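Vaginolysin (Gardnerella vaginalis, PDB 5IMY) probably binds cholesterol in host membranes and lyses cells as a toxin of the cholesterol-dependent cytolysin family. Local coordinates at residues 60-65 / 375-380; 382-387 / 425-430; 392-397 / 442-447; 396-401 / 431-436. One frame throughout, in Å; residues are numbered along the deposited sequence. Where two conformers were deposited one is given.

Contact 1: 60-65 / 375-380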
loop_
_atom_site.group_PDB
_atom_site.type_symbol
_atom_site.label_atom_id
_atom_site.label_comp_id
_atom_site.label_asym_id
_atom_site.label_seq_id
_atom_site.Cartn_x
_atom_site.Cartn_y
_atom_site.Cartn_z
ATOM N N GLY A 60 1.737 0.073 23.166
ATOM C CA GLY A 60 0.739 0.382 22.162
ATOM C C GLY A 60 1.354 0.295 20.782
ATOM O O GLY A 60 1.586 -0.806 20.274
ATOM N N GLU A 61 1.622 1.457 20.181
ATOM C CA GLU A 61 2.419 1.605 18.965
ATOM C C GLU A 61 2.558 0.319 18.154
ATOM O O GLU A 61 3.344 -0.565 18.512
ATOM C CB GLU A 61 3.812 2.128 19.328
ATOM C CG GLU A 61 4.379 3.118 18.328
ATOM C CD GLU A 61 5.826 3.469 18.611
ATOM O OE1 GLU A 61 6.488 2.714 19.355
ATOM O OE2 GLU A 61 6.300 4.501 18.093
ATOM N N PHE A 62 1.805 0.204 17.063
ATOM C CA PHE A 62 1.922 -0.928 16.149
ATOM C C PHE A 62 2.894 -0.548 15.039
ATOM O O PHE A 62 2.572 0.280 14.183
ATOM C CB PHE A 62 0.557 -1.309 15.581
ATOM C CG PHE A 62 0.604 -2.460 14.614
ATOM C CD1 PHE A 62 1.015 -3.713 15.031
ATOM C CD2 PHE A 62 0.226 -2.290 13.294
ATOM C CE1 PHE A 62 1.058 -4.772 14.150
ATOM C CE2 PHE A 62 0.264 -3.347 12.407
ATOM C CZ PHE A 62 0.681 -4.591 12.836
ATOM N N VAL A 63 4.075 -1.161 15.047
ATOM C CA VAL A 63 5.168 -0.788 14.154
ATOM C C VAL A 63 5.248 -1.796 13.016
ATOM O O VAL A 63 5.273 -3.010 13.251
ATOM C CB VAL A 63 6.503 -0.723 14.916
ATOM C CG1 VAL A 63 7.626 -0.237 14.002
ATOM C CG2 VAL A 63 6.377 0.176 16.140
ATOM N N VAL A 64 5.295 -1.293 11.784
ATOM C CA VAL A 64 5.540 -2.102 10.595
ATOM C C VAL A 64 6.879 -1.684 10.006
ATOM O O VAL A 64 7.154 -0.486 9.866
ATOM C CB VAL A 64 4.417 -1.943 9.554
ATOM C CG1 VAL A 64 4.830 -2.546 8.205
ATOM C CG2 VAL A 64 3.135 -2.592 10.047
ATOM N N VAL A 65 7.706 -2.668 9.665
ATOM C CA VAL A 65 8.931 -2.447 8.904
ATOM C C VAL A 65 8.788 -3.196 7.589
ATOM O O VAL A 65 8.358 -4.356 7.574
ATOM C CB VAL A 65 10.181 -2.913 9.673
ATOM C CG1 VAL A 65 10.276 -2.200 11.015
ATOM C CG2 VAL A 65 10.175 -4.427 9.874
ATOM N N SER A 375 6.736 2.515 9.802
ATOM C CA SER A 375 5.541 3.288 10.106
ATOM C C SER A 375 4.906 2.703 11.357
ATOM O O SER A 375 5.103 1.530 11.682
ATOM C CB SER A 375 4.546 3.276 8.939
ATOM O OG SER A 375 3.524 4.238 9.127
ATOM N N SER A 376 4.136 3.532 12.059
ATOM C CA SER A 376 3.576 3.112 13.333
ATOM C C SER A 376 2.302 3.888 13.629
ATOM O O SER A 376 2.124 5.016 13.165
ATOM C CB SER A 376 4.579 3.321 14.473
ATOM O OG SER A 376 4.746 4.700 14.756
ATOM N N TYR A 377 1.417 3.282 14.417
ATOM C CA TYR A 377 0.260 4.012 14.910
ATOM C C TYR A 377 -0.069 3.547 16.319
ATOM O O TYR A 377 0.013 2.355 16.632
ATOM C CB TYR A 377 -0.958 3.864 13.988
ATOM C CG TYR A 377 -1.386 2.450 13.666
ATOM C CD1 TYR A 377 -2.039 1.664 14.606
ATOM C CD2 TYR A 377 -1.171 1.915 12.402
ATOM C CE1 TYR A 377 -2.443 0.376 14.305
ATOM C CE2 TYR A 377 -1.572 0.631 12.092
ATOM C CZ TYR A 377 -2.210 -0.134 13.046
ATOM O OH TYR A 377 -2.609 -1.414 12.738
ATOM N N ARG A 378 -0.430 4.511 17.159
ATOM C CA ARG A 378 -0.736 4.289 18.567
ATOM C C ARG A 378 -2.250 4.223 18.730
ATOM O O ARG A 378 -2.955 5.190 18.417
ATOM C CB ARG A 378 -0.143 5.398 19.436
ATOM C CG ARG A 378 -0.405 5.236 20.931
ATOM C CD ARG A 378 0.351 6.274 21.752
ATOM N NE ARG A 378 1.770 6.317 21.405
ATOM C CZ ARG A 378 2.693 5.493 21.892
ATOM N NH1 ARG A 378 2.359 4.546 22.760
ATOM N NH2 ARG A 378 3.957 5.616 21.508
ATOM N N ASN A 379 -2.745 3.086 19.212
ATOM C CA ASN A 379 -4.182 2.913 19.374
ATOM C C ASN A 379 -4.729 3.907 20.393
ATOM O O ASN A 379 -4.022 4.355 21.300
ATOM C CB ASN A 379 -4.502 1.479 19.801
ATOM C CG ASN A 379 -3.790 1.071 21.077
ATOM O OD1 ASN A 379 -3.244 1.908 21.797
ATOM N ND2 ASN A 379 -3.798 -0.226 21.367
ATOM N N GLY A 380 -6.010 4.256 20.232
ATOM C CA GLY A 380 -6.666 5.222 21.084
ATOM C C GLY A 380 -7.872 4.622 21.792
ATOM O O GLY A 380 -8.322 3.511 21.483
#
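F62 and Y377 are joined through their backbones by an almost linear hydrogen bond, F62 N to Y377 O, at 2.8 Å with 173° at the hydrogen. The return bond from Y377 N to F62 O is longer, 3.2 Å. V64 and S375 repeat the exchange: V64 N reaches S375 O at 2.8 Å, and S375 N donates to V64 O at 3.0 Å. Between these two hydrogen-bonded pairs lies the non-hydrogen-bonded pair V63 and S376. The 165° between strand directions confirms antiparallel pairing of 62-76 with 363-389, which belong to the long sheet that runs toward the C-terminal beta sandwich in cytolysins of this family. On the side carrying V63 and S376, V63 CG2 packs on S376 CB at 4.0 Å. Beyond, the E61 carboxylate sits near the R378 guanidinium but well out of its plane, OE2 to NH2 4.3 Å, so only charge attraction is indicated. On the other side, F62 CB lies over the Y377 ring, 4.1 Å from its centroid, and the two rings meet obliquely with planes at 47°; Y377 was modelled in two conformers, which makes these details doubtful. N49 of the second subunit packs against both aromatic residues.

Contact 2: 382-387 / 425-430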
loop_
_atom_site.group_PDB
_atom_site.type_symbol
_atom_site.label_atom_id
_atom_site.label_comp_id
_atom_site.label_asym_id
_atom_site.label_seq_id
_atom_site.Cartn_x
_atom_site.Cartn_y
_atom_site.Cartn_z
ATOM N N LEU A 382 -11.855 5.469 23.600
ATOM C CA LEU A 382 -13.049 6.299 23.731
ATOM C C LEU A 382 -13.840 5.822 24.940
ATOM O O LEU A 382 -14.198 4.644 25.020
ATOM C CB LEU A 382 -13.918 6.234 22.472
ATOM C CG LEU A 382 -15.328 6.821 22.609
ATOM C CD1 LEU A 382 -15.270 8.308 22.909
ATOM C CD2 LEU A 382 -16.153 6.561 21.361
ATOM N N THR A 383 -14.122 6.736 25.864
ATOM C CA THR A 383 -14.854 6.427 27.085
ATOM C C THR A 383 -16.209 7.121 27.057
ATOM O O THR A 383 -16.290 8.324 26.785
ATOM C CB THR A 383 -14.053 6.862 28.318
ATOM O OG1 THR A 383 -12.931 5.986 28.495
ATOM C CG2 THR A 383 -14.914 6.845 29.587
ATOM N N LEU A 384 -17.266 6.365 27.335
ATOM C CA LEU A 384 -18.622 6.893 27.406
ATOM C C LEU A 384 -19.127 6.777 28.837
ATOM O O LEU A 384 -19.095 5.690 29.422
ATOM C CB LEU A 384 -19.561 6.134 26.464
ATOM C CG LEU A 384 -19.051 5.795 25.063
ATOM C CD1 LEU A 384 -19.994 4.797 24.413
ATOM C CD2 LEU A 384 -18.915 7.041 24.204
ATOM N N ASP A 385 -19.590 7.893 29.396
ATOM C CA ASP A 385 -20.162 7.916 30.741
ATOM C C ASP A 385 -21.534 8.572 30.660
ATOM O O ASP A 385 -21.636 9.776 30.405
ATOM C CB ASP A 385 -19.254 8.661 31.720
ATOM C CG ASP A 385 -19.611 8.385 33.169
ATOM O OD1 ASP A 385 -20.084 7.266 33.463
ATOM O OD2 ASP A 385 -19.418 9.284 34.014
ATOM N N HIS A 386 -22.582 7.781 30.881
ATOM C CA HIS A 386 -23.967 8.238 30.778
ATOM C C HIS A 386 -24.588 8.231 32.172
ATOM O O HIS A 386 -24.949 7.173 32.694
ATOM C CB HIS A 386 -24.754 7.351 29.817
ATOM C CG HIS A 386 -26.239 7.506 29.930
ATOM N ND1 HIS A 386 -26.851 8.733 30.079
ATOM C CD2 HIS A 386 -27.235 6.589 29.916
ATOM C CE1 HIS A 386 -28.158 8.564 30.152
ATOM N NE2 HIS A 386 -28.418 7.273 30.055
ATOM N N ARG A 387 -24.711 9.417 32.769
ATOM C CA ARG A 387 -25.343 9.561 34.077
ATOM C C ARG A 387 -26.498 10.554 33.993
ATOM O O ARG A 387 -26.498 11.582 34.677
ATOM C CB ARG A 387 -24.316 10.004 35.128
ATOM C CG ARG A 387 -23.012 10.545 34.550
ATOM C CD ARG A 387 -22.193 11.283 35.602
ATOM N NE ARG A 387 -21.049 10.509 36.080
ATOM C CZ ARG A 387 -20.221 10.920 37.036
ATOM N NH1 ARG A 387 -20.409 12.094 37.624
ATOM N NH2 ARG A 387 -19.204 10.155 37.409
ATOM N N ALA A 425 -29.759 4.363 33.337
ATOM C CA ALA A 425 -29.158 4.710 34.620
ATOM C C ALA A 425 -27.723 5.189 34.440
ATOM O O ALA A 425 -27.490 6.218 33.798
ATOM C CB ALA A 425 -29.222 3.515 35.574
ATOM N N HIS A 426 -26.753 4.463 35.001
ATOM C CA HIS A 426 -25.339 4.769 34.818
ATOM C C HIS A 426 -24.733 3.688 33.933
ATOM O O HIS A 426 -24.678 2.516 34.321
ATOM C CB HIS A 426 -24.606 4.859 36.153
ATOM C CG HIS A 426 -23.233 5.446 36.039
ATOM N ND1 HIS A 426 -22.124 4.690 35.723
ATOM C CD2 HIS A 426 -22.792 6.717 36.184
ATOM C CE1 HIS A 426 -21.058 5.469 35.687
ATOM N NE2 HIS A 426 -21.436 6.705 35.963
ATOM N N PHE A 427 -24.298 4.084 32.742
ATOM C CA PHE A 427 -23.644 3.197 31.795
ATOM C C PHE A 427 -22.251 3.737 31.515
ATOM O O PHE A 427 -22.100 4.902 31.134
ATOM C CB PHE A 427 -24.454 3.089 30.498
ATOM C CG PHE A 427 -23.736 2.375 29.387
ATOM C CD1 PHE A 427 -23.817 0.997 29.260
ATOM C CD2 PHE A 427 -22.989 3.084 28.461
ATOM C CE1 PHE A 427 -23.162 0.342 28.236
ATOM C CE2 PHE A 427 -22.331 2.435 27.435
ATOM C CZ PHE A 427 -22.417 1.062 27.322
ATOM N N ASN A 428 -21.238 2.898 31.720
ATOM C CA ASN A 428 -19.851 3.292 31.521
ATOM C C ASN A 428 -19.130 2.217 30.723
ATOM O O ASN A 428 -19.354 1.020 30.932
ATOM C CB ASN A 428 -19.137 3.520 32.858
ATOM C CG ASN A 428 -17.825 4.262 32.700
ATOM O OD1 ASN A 428 -16.759 3.653 32.613
ATOM N ND2 ASN A 428 -17.898 5.588 32.658
ATOM N N THR A 429 -18.267 2.649 29.808
ATOM C CA THR A 429 -17.490 1.721 28.998
ATOM C C THR A 429 -16.427 2.502 28.246
ATOM O O THR A 429 -16.594 3.695 27.970
ATOM C CB THR A 429 -18.373 0.947 28.008
ATOM O OG1 THR A 429 -17.586 -0.044 27.336
ATOM C CG2 THR A 429 -18.987 1.886 26.973
ATOM N N THR A 430 -15.338 1.814 27.914
ATOM C CA THR A 430 -14.272 2.370 27.097
ATOM C C THR A 430 -14.092 1.500 25.860
ATOM O O THR A 430 -14.192 0.271 25.936
ATOM C CB THR A 430 -12.952 2.460 27.874
ATOM O OG1 THR A 430 -12.321 1.175 27.909
ATOM C CG2 THR A 430 -13.198 2.936 29.301
#
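A425 sets its carbonyl O over one face of the H386 imidazole, toward the ring's rim, 4.0 Å from NE2; the other ring nitrogen, ND1, is hydrogen-bonded to N474 OD1. H426 comes next, its ring inclined 69° to the D385 carboxylate. Its NE2 is 2.9 Å from D385 OD1, yet the angle is too poor for a hydrogen bond. F427 pairs with H386 through the backbone, H386 N to F427 O at 2.9 Å, and L384 CD1 approaches the edge of the phenyl ring. At N428 the side chain takes over: with CG anti to the backbone N (chi1 -165°), ND2 donates a hydrogen bond to D385 OD1 at 2.9 Å. That oxygen is met from well above the carboxylate plane (60°), while D385 OD2 has a salt bridge with R387 NE. T429 returns to backbone pairing, its O accepting from L384 N at 2.8 Å, and its CG2 lies alongside L384 CD1 at 4.0 Å. T430 ends the series with CG2 in van der Waals contact with T383 OG1, 3.2 Å away; that hydroxyl's hydrogen bond goes to Q469 OE1. From T383-T430 to H386-F427, non-hydrogen-bonded and hydrogen-bonded pairs alternate in the regular antiparallel ladder of the C-terminal beta-sandwich domain.

Contact 3: 392-397 / 442-447; sequences ARYYIY and IKLVEK
L444 and Y394 meet through a methyl group laid on an aromatic face. The leucine CB leaves its backbone heading away from 392-397, but CG stands anti to the backbone N (chi1 176°) and chi2 of 45° turns the branch back. CG and CD1 both pass near R393 O, a doubtful approach because that oxygen clashes with L444 O. The tip CD1 settles over the Y394 ring, 3.9 Å from the centroid and 25° off the normal, which fits a CH-pi contact displaced toward the rim; its nearest ring atom is CE1. The same methyl touches A392 CB at 3.7 Å. Alongside, Y395 N gives a hydrogen bond of 2.8 Å to K443 O, and the return bond from K443 N is weak. Farther on, R393 N reaches V445 O at 3.4 Å, also weakly. V445 CG2 lies at the edge of the Y395 ring, 4.1 Å from CE2, and I396 CG1 rests beside I442 CG1 at 4.0 Å. Strands 395-403 and 440-443 are neighbours in a four-stranded antiparallel sheet. Toward strand 363-389, I396 meets L382, Y394 packs on L384 and H386, and A392 on H386. R393 makes a cation-pi contact with W455 of the family's Trp-rich undecapeptide loop, on which V445 also packs.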
loop_
_atom_site.group_PDB
_atom_site.type_symbol
_atom_site.label_atom_id
_atom_site.label_comp_id
_atom_site.label_asym_id
_atom_site.label_seq_id
_atom_site.Cartn_x
_atom_site.Cartn_y
_atom_site.Cartn_z
ATOM N N ALA A 392 -30.586 6.574 26.735
ATOM C CA ALA A 392 -29.693 7.064 25.699
ATOM C C ALA A 392 -29.262 5.912 24.806
ATOM O O ALA A 392 -29.299 4.742 25.197
ATOM C CB ALA A 392 -28.458 7.749 26.297
ATOM N N ARG A 393 -28.855 6.266 23.590
ATOM C CA ARG A 393 -28.268 5.331 22.644
ATOM C C ARG A 393 -26.976 5.937 22.115
ATOM O O ARG A 393 -26.661 7.097 22.377
ATOM C CB ARG A 393 -29.233 5.016 21.493
ATOM C CG ARG A 393 -30.445 4.209 21.924
ATOM C CD ARG A 393 -31.236 3.704 20.732
ATOM N NE ARG A 393 -32.051 4.750 20.122
ATOM C CZ ARG A 393 -32.856 4.556 19.081
ATOM N NH1 ARG A 393 -32.954 3.353 18.529
ATOM N NH2 ARG A 393 -33.562 5.566 18.592
ATOM N N TYR A 394 -26.206 5.142 21.387
ATOM C CA TYR A 394 -24.986 5.631 20.767
ATOM C C TYR A 394 -24.958 5.217 19.304
ATOM O O TYR A 394 -25.446 4.148 18.933
ATOM C CB TYR A 394 -23.729 5.111 21.490
ATOM C CG TYR A 394 -23.480 5.752 22.841
ATOM C CD1 TYR A 394 -22.912 7.018 22.939
ATOM C CD2 TYR A 394 -23.802 5.089 24.019
ATOM C CE1 TYR A 394 -22.677 7.604 24.171
ATOM C CE2 TYR A 394 -23.573 5.670 25.254
ATOM C CZ TYR A 394 -23.012 6.927 25.323
ATOM O OH TYR A 394 -22.782 7.507 26.551
ATOM N N TYR A 395 -24.400 6.091 18.472
ATOM C CA TYR A 395 -24.189 5.809 17.052
ATOM C C TYR A 395 -22.771 6.253 16.708
ATOM O O TYR A 395 -22.504 7.450 16.563
ATOM C CB TYR A 395 -25.227 6.509 16.185
ATOM C CG TYR A 395 -26.635 6.011 16.419
ATOM C CD1 TYR A 395 -27.104 4.875 15.773
ATOM C CD2 TYR A 395 -27.489 6.671 17.290
ATOM C CE1 TYR A 395 -28.389 4.413 15.985
ATOM C CE2 TYR A 395 -28.775 6.218 17.508
ATOM C CZ TYR A 395 -29.220 5.089 16.854
ATOM O OH TYR A 395 -30.499 4.633 17.068
ATOM N N ILE A 396 -21.866 5.285 16.588
ATOM C CA ILE A 396 -20.447 5.549 16.395
ATOM C C ILE A 396 -19.989 4.795 15.154
ATOM O O ILE A 396 -20.174 3.575 15.061
ATOM C CB ILE A 396 -19.620 5.136 17.625
ATOM C CG1 ILE A 396 -20.013 6.005 18.826
ATOM C CG2 ILE A 396 -18.119 5.248 17.346
ATOM C CD1 ILE A 396 -19.410 5.565 20.144
ATOM N N TYR A 397 -19.394 5.519 14.206
ATOM C CA TYR A 397 -18.865 4.934 12.983
ATOM C C TYR A 397 -17.456 5.460 12.741
ATOM O O TYR A 397 -17.062 6.509 13.257
ATOM C CB TYR A 397 -19.744 5.259 11.768
ATOM C CG TYR A 397 -21.230 5.092 12.001
ATOM C CD1 TYR A 397 -21.892 3.945 11.585
ATOM C CD2 TYR A 397 -21.967 6.085 12.628
ATOM C CE1 TYR A 397 -23.249 3.791 11.791
ATOM C CE2 TYR A 397 -23.323 5.940 12.840
ATOM C CZ TYR A 397 -23.957 4.793 12.420
ATOM O OH TYR A 397 -25.308 4.651 12.632
ATOM N N ILE A 442 -19.564 10.170 16.235
ATOM C CA ILE A 442 -20.210 9.899 17.521
ATOM C C ILE A 442 -21.506 10.696 17.604
ATOM O O ILE A 442 -21.517 11.910 17.376
ATOM C CB ILE A 442 -19.293 10.242 18.715
ATOM C CG1 ILE A 442 -17.978 9.456 18.639
ATOM C CG2 ILE A 442 -20.006 9.935 20.030
ATOM C CD1 ILE A 442 -16.956 9.843 19.687
ATOM N N LYS A 443 -22.599 10.008 17.942
ATOM C CA LYS A 443 -23.900 10.629 18.162
ATOM C C LYS A 443 -24.570 9.934 19.342
ATOM O O LYS A 443 -24.435 8.717 19.501
ATOM C CB LYS A 443 -24.781 10.532 16.904
ATOM C CG LYS A 443 -25.976 11.478 16.890
ATOM C CD LYS A 443 -26.681 11.467 15.537
ATOM C CE LYS A 443 -27.859 10.504 15.516
ATOM N NZ LYS A 443 -28.337 10.220 14.132
ATOM N N LEU A 444 -25.290 10.702 20.166
ATOM C CA LEU A 444 -25.823 10.192 21.428
ATOM C C LEU A 444 -27.342 10.052 21.425
ATOM O O LEU A 444 -27.845 8.941 21.577
ATOM C CB LEU A 444 -25.371 11.099 22.585
ATOM C CG LEU A 444 -25.899 10.780 23.986
ATOM C CD1 LEU A 444 -25.810 9.306 24.291
ATOM C CD2 LEU A 444 -25.132 11.561 25.036
ATOM N N VAL A 445 -28.085 11.151 21.281
ATOM C CA VAL A 445 -29.551 11.168 21.294
ATOM C C VAL A 445 -30.121 10.535 22.565
ATOM O O VAL A 445 -29.557 9.581 23.112
ATOM C CB VAL A 445 -30.144 10.502 20.027
ATOM C CG1 VAL A 445 -29.365 10.912 18.779
ATOM C CG2 VAL A 445 -30.250 8.966 20.127
ATOM N N GLU A 446 -31.254 11.063 23.036
ATOM C CA GLU A 446 -31.887 10.616 24.271
ATOM C C GLU A 446 -33.389 10.484 24.063
ATOM O O GLU A 446 -33.988 11.224 23.279
ATOM C CB GLU A 446 -31.621 11.590 25.427
ATOM C CG GLU A 446 -32.175 12.998 25.196
ATOM C CD GLU A 446 -32.868 13.570 26.419
ATOM O OE1 GLU A 446 -33.406 12.785 27.230
ATOM O OE2 GLU A 446 -32.877 14.809 26.566
ATOM N N LYS A 447 -33.997 9.539 24.781
ATOM C CA LYS A 447 -35.437 9.324 24.680
ATOM C C LYS A 447 -36.176 10.443 25.402
ATOM O O LYS A 447 -36.045 10.599 26.620
ATOM C CB LYS A 447 -35.820 7.966 25.265
ATOM C CG LYS A 447 -37.307 7.625 25.110
ATOM C CD LYS A 447 -37.746 6.489 26.031
ATOM C CE LYS A 447 -37.723 6.895 27.504
ATOM N NZ LYS A 447 -39.078 7.201 28.044
#

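Contact 4: 396-401 / 431-436; sequences IYWDEY and IQFKGN
W398 and F433 make the aromatic contact, an edge-to-face (T-shaped) pair: the phenyl edge is directed at the indole face, with the planes 82° apart and the centroid of the six-membered indole ring 4.8 Å from that of F433. The leading atom F433 CE1 lies over the rim of the indole, 3.5 Å from W398 CE3. With CG between the backbone N and the carbonyl carbon, chi1 of 66° carries the indole toward 431-436, and chi2, close to a right angle, sets how its plane is turned. Aliphatic contacts flank the pair. I396 and I431 reach each other tip to tip, CD1 to CD1 at 4.2 Å, and I396 CG2 touches F433 CZ at 4.3 Å. Polar terms are looser. K434 NZ stands 4.2 Å from E400 OE2, beyond salt-bridge range, so only a general electrostatic attraction is likely; the other oxygen, OE1, is in a salt bridge with R414. W398 NE1 donates a weak bond of 3.3 Å to E400 OE2. The axes of 396-401 and 431-433 approach to 11.3 Å, their directions 18° apart, a spacing that places them in the two facing layers of the beta sandwich. L382 of strand 363-389 and L440 of strand 440-443 close around F433 between those layers.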
loop_
_atom_site.group_PDB
_atom_site.type_symbol
_atom_site.label_atom_id
_atom_site.label_comp_id
_atom_site.label_asym_id
_atom_site.label_seq_id
_atom_site.Cartn_x
_atom_site.Cartn_y
_atom_site.Cartn_z
ATOM N N ILE A 396 -21.866 5.285 16.588
ATOM C CA ILE A 396 -20.447 5.549 16.395
ATOM C C ILE A 396 -19.989 4.795 15.154
ATOM O O ILE A 396 -20.174 3.575 15.061
ATOM C CB ILE A 396 -19.620 5.136 17.625
ATOM C CG1 ILE A 396 -20.013 6.005 18.826
ATOM C CG2 ILE A 396 -18.119 5.248 17.346
ATOM C CD1 ILE A 396 -19.410 5.565 20.144
ATOM N N TYR A 397 -19.394 5.519 14.206
ATOM C CA TYR A 397 -18.865 4.934 12.983
ATOM C C TYR A 397 -17.456 5.460 12.741
ATOM O O TYR A 397 -17.062 6.509 13.257
ATOM C CB TYR A 397 -19.744 5.259 11.768
ATOM C CG TYR A 397 -21.230 5.092 12.001
ATOM C CD1 TYR A 397 -21.892 3.945 11.585
ATOM C CD2 TYR A 397 -21.967 6.085 12.628
ATOM C CE1 TYR A 397 -23.249 3.791 11.791
ATOM C CE2 TYR A 397 -23.323 5.940 12.840
ATOM C CZ TYR A 397 -23.957 4.793 12.420
ATOM O OH TYR A 397 -25.308 4.651 12.632
ATOM N N TRP A 398 -16.700 4.716 11.939
ATOM C CA TRP A 398 -15.367 5.137 11.532
ATOM C C TRP A 398 -14.985 4.369 10.276
ATOM O O TRP A 398 -15.613 3.369 9.919
ATOM C CB TRP A 398 -14.343 4.919 12.651
ATOM C CG TRP A 398 -14.097 3.480 12.981
ATOM C CD1 TRP A 398 -13.139 2.672 12.446
ATOM C CD2 TRP A 398 -14.817 2.678 13.925
ATOM N NE1 TRP A 398 -13.215 1.417 12.998
ATOM C CE2 TRP A 398 -14.238 1.393 13.909
ATOM C CE3 TRP A 398 -15.897 2.920 14.781
ATOM C CZ2 TRP A 398 -14.700 0.355 14.713
ATOM C CZ3 TRP A 398 -16.355 1.886 15.580
ATOM C CH2 TRP A 398 -15.756 0.621 15.540
ATOM N N ASP A 399 -13.938 4.851 9.610
ATOM C CA ASP A 399 -13.496 4.306 8.335
ATOM C C ASP A 399 -12.158 3.599 8.498
ATOM O O ASP A 399 -11.293 4.051 9.257
ATOM C CB ASP A 399 -13.374 5.413 7.285
ATOM C CG ASP A 399 -14.715 6.015 6.915
ATOM O OD1 ASP A 399 -15.701 5.255 6.812
ATOM O OD2 ASP A 399 -14.785 7.249 6.735
ATOM N N GLU A 400 -11.996 2.490 7.782
ATOM C CA GLU A 400 -10.750 1.727 7.760
ATOM C C GLU A 400 -10.219 1.743 6.330
ATOM O O GLU A 400 -10.743 1.043 5.457
ATOM C CB GLU A 400 -10.973 0.301 8.262
ATOM C CG GLU A 400 -10.785 0.149 9.764
ATOM C CD GLU A 400 -11.438 -1.103 10.318
ATOM O OE1 GLU A 400 -11.713 -2.033 9.531
ATOM O OE2 GLU A 400 -11.677 -1.154 11.543
ATOM N N TYR A 401 -9.189 2.549 6.091
ATOM C CA TYR A 401 -8.561 2.592 4.783
ATOM C C TYR A 401 -7.577 1.438 4.629
ATOM O O TYR A 401 -7.068 0.879 5.604
ATOM C CB TYR A 401 -7.830 3.918 4.565
ATOM C CG TYR A 401 -8.731 5.119 4.372
ATOM C CD1 TYR A 401 -10.111 5.013 4.492
ATOM C CD2 TYR A 401 -8.198 6.362 4.055
ATOM C CE1 TYR A 401 -10.930 6.110 4.314
ATOM C CE2 TYR A 401 -9.009 7.465 3.874
ATOM C CZ TYR A 401 -10.375 7.334 4.004
ATOM O OH TYR A 401 -11.188 8.428 3.823
ATOM N N ILE A 431 -13.836 2.140 24.724
ATOM C CA ILE A 431 -13.694 1.459 23.443
ATOM C C ILE A 431 -12.265 1.641 22.954
ATOM O O ILE A 431 -11.695 2.730 23.077
ATOM C CB ILE A 431 -14.699 1.997 22.401
ATOM C CG1 ILE A 431 -16.135 1.840 22.911
ATOM C CG2 ILE A 431 -14.536 1.266 21.072
ATOM C CD1 ILE A 431 -17.125 2.763 22.233
ATOM N N GLN A 432 -11.692 0.577 22.400
ATOM C CA GLN A 432 -10.352 0.617 21.830
ATOM C C GLN A 432 -10.428 0.797 20.320
ATOM O O GLN A 432 -11.284 0.207 19.654
ATOM C CB GLN A 432 -9.575 -0.660 22.152
ATOM C CG GLN A 432 -8.543 -0.487 23.244
ATOM C CD GLN A 432 -7.547 -1.628 23.297
ATOM O OE1 GLN A 432 -7.214 -2.225 22.273
ATOM N NE2 GLN A 432 -7.065 -1.935 24.496
ATOM N N PHE A 433 -9.523 1.613 19.784
ATOM C CA PHE A 433 -9.467 1.893 18.357
ATOM C C PHE A 433 -8.044 1.715 17.856
ATOM O O PHE A 433 -7.102 2.243 18.455
ATOM C CB PHE A 433 -9.946 3.315 18.050
ATOM C CG PHE A 433 -11.421 3.503 18.206
ATOM C CD1 PHE A 433 -12.300 2.953 17.290
ATOM C CD2 PHE A 433 -11.934 4.233 19.264
ATOM C CE1 PHE A 433 -13.660 3.123 17.427
ATOM C CE2 PHE A 433 -13.297 4.408 19.406
ATOM C CZ PHE A 433 -14.162 3.852 18.486
ATOM N N LYS A 434 -7.894 0.974 16.762
ATOM C CA LYS A 434 -6.627 0.961 16.047
ATOM C C LYS A 434 -6.241 2.388 15.677
ATOM O O LYS A 434 -7.094 3.208 15.328
ATOM C CB LYS A 434 -6.734 0.098 14.790
ATOM C CG LYS A 434 -6.976 -1.377 15.068
ATOM C CD LYS A 434 -7.798 -2.022 13.963
ATOM C CE LYS A 434 -8.125 -3.469 14.289
ATOM N NZ LYS A 434 -9.461 -3.871 13.767
ATOM N N GLY A 435 -4.945 2.685 15.761
ATOM C CA GLY A 435 -4.476 4.030 15.478
ATOM C C GLY A 435 -4.676 4.473 14.041
ATOM O O GLY A 435 -4.491 5.661 13.748
ATOM N N ASN A 436 -5.054 3.561 13.145
ATOM C CA ASN A 436 -5.201 3.880 11.731
ATOM C C ASN A 436 -6.636 4.188 11.321
ATOM O O ASN A 436 -6.859 4.571 10.168
ATOM C CB ASN A 436 -4.665 2.728 10.869
ATOM C CG ASN A 436 -5.263 1.385 11.245
ATOM O OD1 ASN A 436 -6.366 1.311 11.788
ATOM N ND2 ASN A 436 -4.533 0.313 10.957
#

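Contact 1 is a surface pairing on the long connecting sheet, contact 3 is buried, and contacts 2 and 4 are partly buried. Strand 363-389 serves both contact 1 and contact 2, whose centres are about 27 Å apart, both in the same sheet; strand 395-403 serves contacts 3 and 4, and strand 426-433 serves contacts 2 and 4. The chemistry follows position: contacts 1 and 2 rest on regular backbone ladders, contact 3 combines an incomplete ladder with apolar side chains, and contact 4, made between layers, depends on side chains alone. Across the layers, L382 of contact 2 packs on I396, shared by contacts 3 and 4, and on I442 of contact 3. Contacts 1 and 4 also touch, G380 O lying 2.8 Å from F433 N.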